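Local coordinates for VAL-1 (Chlorella virus, PDB 3GNE), which is an alginate lyase of polysaccharide lyase family 14, cleaving alginate chains by an elimination reaction, at residues D35-V40 against Y234-Q239. Sequence-based numbering, arbitrary orientation.
Sequences DGKRVV and YFTNFQ
Val-40 and Phe-235 form the regular part of this strand pairing: a hydrogen-bonded antiparallel pair with Val-40 N to Phe-235 O at 2.8 Å and Phe-235 N to Val-40 O at 2.9 Å. One residue further, where the short strand segments run at 123° to each other, well short of antiparallel, a side chain takes over from the backbone, and Thr-236 illustrates how. Its CB packs against Val-39 CG1 at 3.8 Å. From there the two branches part. The hydroxyl, set anti to the backbone N (chi1 -167°), turns to the neighbouring strand and donates to Arg-38 O, with Thr-236 OG1 2.7 Å away and tilted 31° from the carbonyl plane. The methyl instead leads to the lysine chain, Thr-236 CG2 lying 4.1 Å from Lys-37 CD where the two side chains cross at about a right angle. Arg-38 O also accepts from a water that in turn takes the N-H of Asn-237, so two donors grip this carbonyl and the water extends the link past the direct strand pairing. On the face shared with Thr-236, Val-39 uses its other methyl, CG2, against Tyr-234 CD1 at 3.8 Å, approaching the ring obliquely; Trp-165 touches Val-39, Tyr-234 and Thr-236 there. Phe-235 points to the other face, where its ring meets Trp-217 and His-93 edge-to-face. Strand 37-44 is thereby joined to strand 231-241 in one of the two large antiparallel sheets, an arrangement consistent with the concanavalin-like beta-sandwich of this lyase family.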
loop_
_atom_site.group_PDB
_atom_site.type_symbol
_atom_site.label_atom_id
_atom_site.label_comp_id
_atom_site.label_asym_id
_atom_site.label_seq_id
_atom_site.Cartn_x
_atom_site.Cartn_y
_atom_site.Cartn_z
ATOM N N ASP A 35 7.562 -6.954 -21.167
ATOM C CA ASP A 35 7.038 -5.831 -21.941
ATOM C C ASP A 35 8.021 -4.650 -21.980
ATOM O O ASP A 35 7.597 -3.482 -21.934
ATOM C CB ASP A 35 5.713 -5.335 -21.354
ATOM C CG ASP A 35 4.943 -4.445 -22.291
ATOM O OD1 ASP A 35 5.126 -4.573 -23.533
ATOM O OD2 ASP A 35 4.142 -3.603 -21.831
ATOM N N GLY A 36 9.313 -4.986 -22.058
ATOM C CA GLY A 36 10.343 -3.967 -22.229
ATOM C C GLY A 36 10.675 -3.200 -20.971
ATOM O O GLY A 36 11.417 -2.209 -21.025
ATOM N N LYS A 37 10.128 -3.628 -19.834
ATOM C CA LYS A 37 10.329 -2.946 -18.568
ATOM C C LYS A 37 10.979 -3.854 -17.542
ATOM O O LYS A 37 10.832 -5.105 -17.619
ATOM C CB LYS A 37 8.988 -2.496 -17.981
ATOM C CG LYS A 37 8.172 -1.584 -18.893
ATOM C CD LYS A 37 6.791 -1.356 -18.279
ATOM C CE LYS A 37 5.876 -0.585 -19.237
ATOM N NZ LYS A 37 6.354 0.820 -19.373
ATOM N N ARG A 38 11.683 -3.211 -16.585
ATOM C CA ARG A 38 12.250 -3.987 -15.476
ATOM C C ARG A 38 11.136 -4.092 -14.440
ATOM O O ARG A 38 10.654 -3.016 -14.069
ATOM C CB ARG A 38 13.518 -3.315 -14.931
ATOM C CG ARG A 38 14.361 -4.299 -14.135
ATOM C CD ARG A 38 15.038 -5.298 -15.061
ATOM N NE ARG A 38 15.950 -6.186 -14.379
ATOM C CZ ARG A 38 16.259 -7.449 -14.618
ATOM N NH1 ARG A 38 15.722 -8.125 -15.609
ATOM N NH2 ARG A 38 17.129 -8.125 -13.875
ATOM N N VAL A 39 10.733 -5.295 -14.081
ATOM C CA VAL A 39 9.569 -5.490 -13.242
ATOM C C VAL A 39 9.874 -6.494 -12.148
ATOM O O VAL A 39 10.872 -7.189 -12.163
ATOM C CB VAL A 39 8.396 -6.060 -14.096
ATOM C CG1 VAL A 39 8.166 -5.208 -15.339
ATOM C CG2 VAL A 39 8.643 -7.512 -14.463
ATOM N N VAL A 40 8.931 -6.572 -11.175
ATOM C CA VAL A 40 8.878 -7.761 -10.331
ATOM C C VAL A 40 7.683 -8.576 -10.825
ATOM O O VAL A 40 6.557 -8.080 -10.914
ATOM C CB VAL A 40 8.720 -7.443 -8.836
ATOM C CG1 VAL A 40 8.776 -8.755 -8.046
ATOM C CG2 VAL A 40 9.822 -6.508 -8.359
ATOM N N TYR A 234 2.552 -8.329 -12.703
ATOM C CA TYR A 234 3.849 -7.669 -12.782
ATOM C C TYR A 234 3.772 -6.252 -12.214
ATOM O O TYR A 234 2.850 -5.508 -12.543
ATOM C CB TYR A 234 4.344 -7.589 -14.233
ATOM C CG TYR A 234 4.382 -8.926 -14.926
ATOM C CD1 TYR A 234 5.522 -9.725 -14.887
ATOM C CD2 TYR A 234 3.255 -9.383 -15.627
ATOM C CE1 TYR A 234 5.547 -10.967 -15.523
ATOM C CE2 TYR A 234 3.287 -10.599 -16.266
ATOM C CZ TYR A 234 4.429 -11.380 -16.218
ATOM O OH TYR A 234 4.411 -12.604 -16.891
ATOM N N PHE A 235 4.739 -5.886 -11.395
ATOM C CA PHE A 235 4.790 -4.557 -10.810
ATOM C C PHE A 235 6.046 -3.837 -11.287
ATOM O O PHE A 235 7.106 -4.422 -11.431
ATOM C CB PHE A 235 4.854 -4.685 -9.242
ATOM C CG PHE A 235 3.523 -5.148 -8.661
ATOM C CD1 PHE A 235 2.532 -4.262 -8.303
ATOM C CD2 PHE A 235 3.311 -6.525 -8.481
ATOM C CE1 PHE A 235 1.322 -4.701 -7.752
ATOM C CE2 PHE A 235 2.110 -6.980 -7.934
ATOM C CZ PHE A 235 1.102 -6.074 -7.573
ATOM N N THR A 236 5.913 -2.541 -11.515
ATOM C CA THR A 236 7.077 -1.793 -12.023
ATOM C C THR A 236 6.968 -0.346 -11.639
ATOM O O THR A 236 5.921 0.120 -11.216
ATOM C CB THR A 236 7.168 -1.965 -13.570
ATOM O OG1 THR A 236 8.449 -1.507 -14.024
ATOM C CG2 THR A 236 6.030 -1.198 -14.276
ATOM N N ASN A 237 8.068 0.390 -11.839
ATOM C CA ASN A 237 8.077 1.836 -11.751
ATOM C C ASN A 237 7.610 2.313 -10.377
ATOM O O ASN A 237 6.707 3.160 -10.272
ATOM C CB ASN A 237 7.216 2.477 -12.866
ATOM C CG ASN A 237 7.665 3.905 -13.096
ATOM O OD1 ASN A 237 8.779 4.311 -12.765
ATOM N ND2 ASN A 237 6.749 4.708 -13.682
ATOM N N PHE A 238 8.210 1.791 -9.335
ATOM C CA PHE A 238 7.921 2.258 -7.977
ATOM C C PHE A 238 8.544 3.636 -7.786
ATOM O O PHE A 238 9.748 3.813 -7.991
ATOM C CB PHE A 238 8.553 1.293 -6.952
ATOM C CG PHE A 238 7.835 -0.041 -6.887
ATOM C CD1 PHE A 238 6.812 -0.224 -5.963
ATOM C CD2 PHE A 238 8.170 -1.104 -7.709
ATOM C CE1 PHE A 238 6.186 -1.501 -5.875
ATOM C CE2 PHE A 238 7.568 -2.337 -7.651
ATOM C CZ PHE A 238 6.549 -2.522 -6.723
ATOM N N GLN A 239 7.741 4.636 -7.428
ATOM C CA GLN A 239 8.164 6.005 -7.286
ATOM C C GLN A 239 7.736 6.567 -5.937
ATOM O O GLN A 239 6.701 6.221 -5.399
ATOM C CB GLN A 239 7.525 6.885 -8.399
ATOM C CG GLN A 239 7.990 6.451 -9.781
ATOM C CD GLN A 239 7.323 7.240 -10.877
ATOM O OE1 GLN A 239 6.108 7.442 -10.756
ATOM N NE2 GLN A 239 8.018 7.673 -11.913
HETATM O O HOH W 1 11.028 -0.403 -12.587
#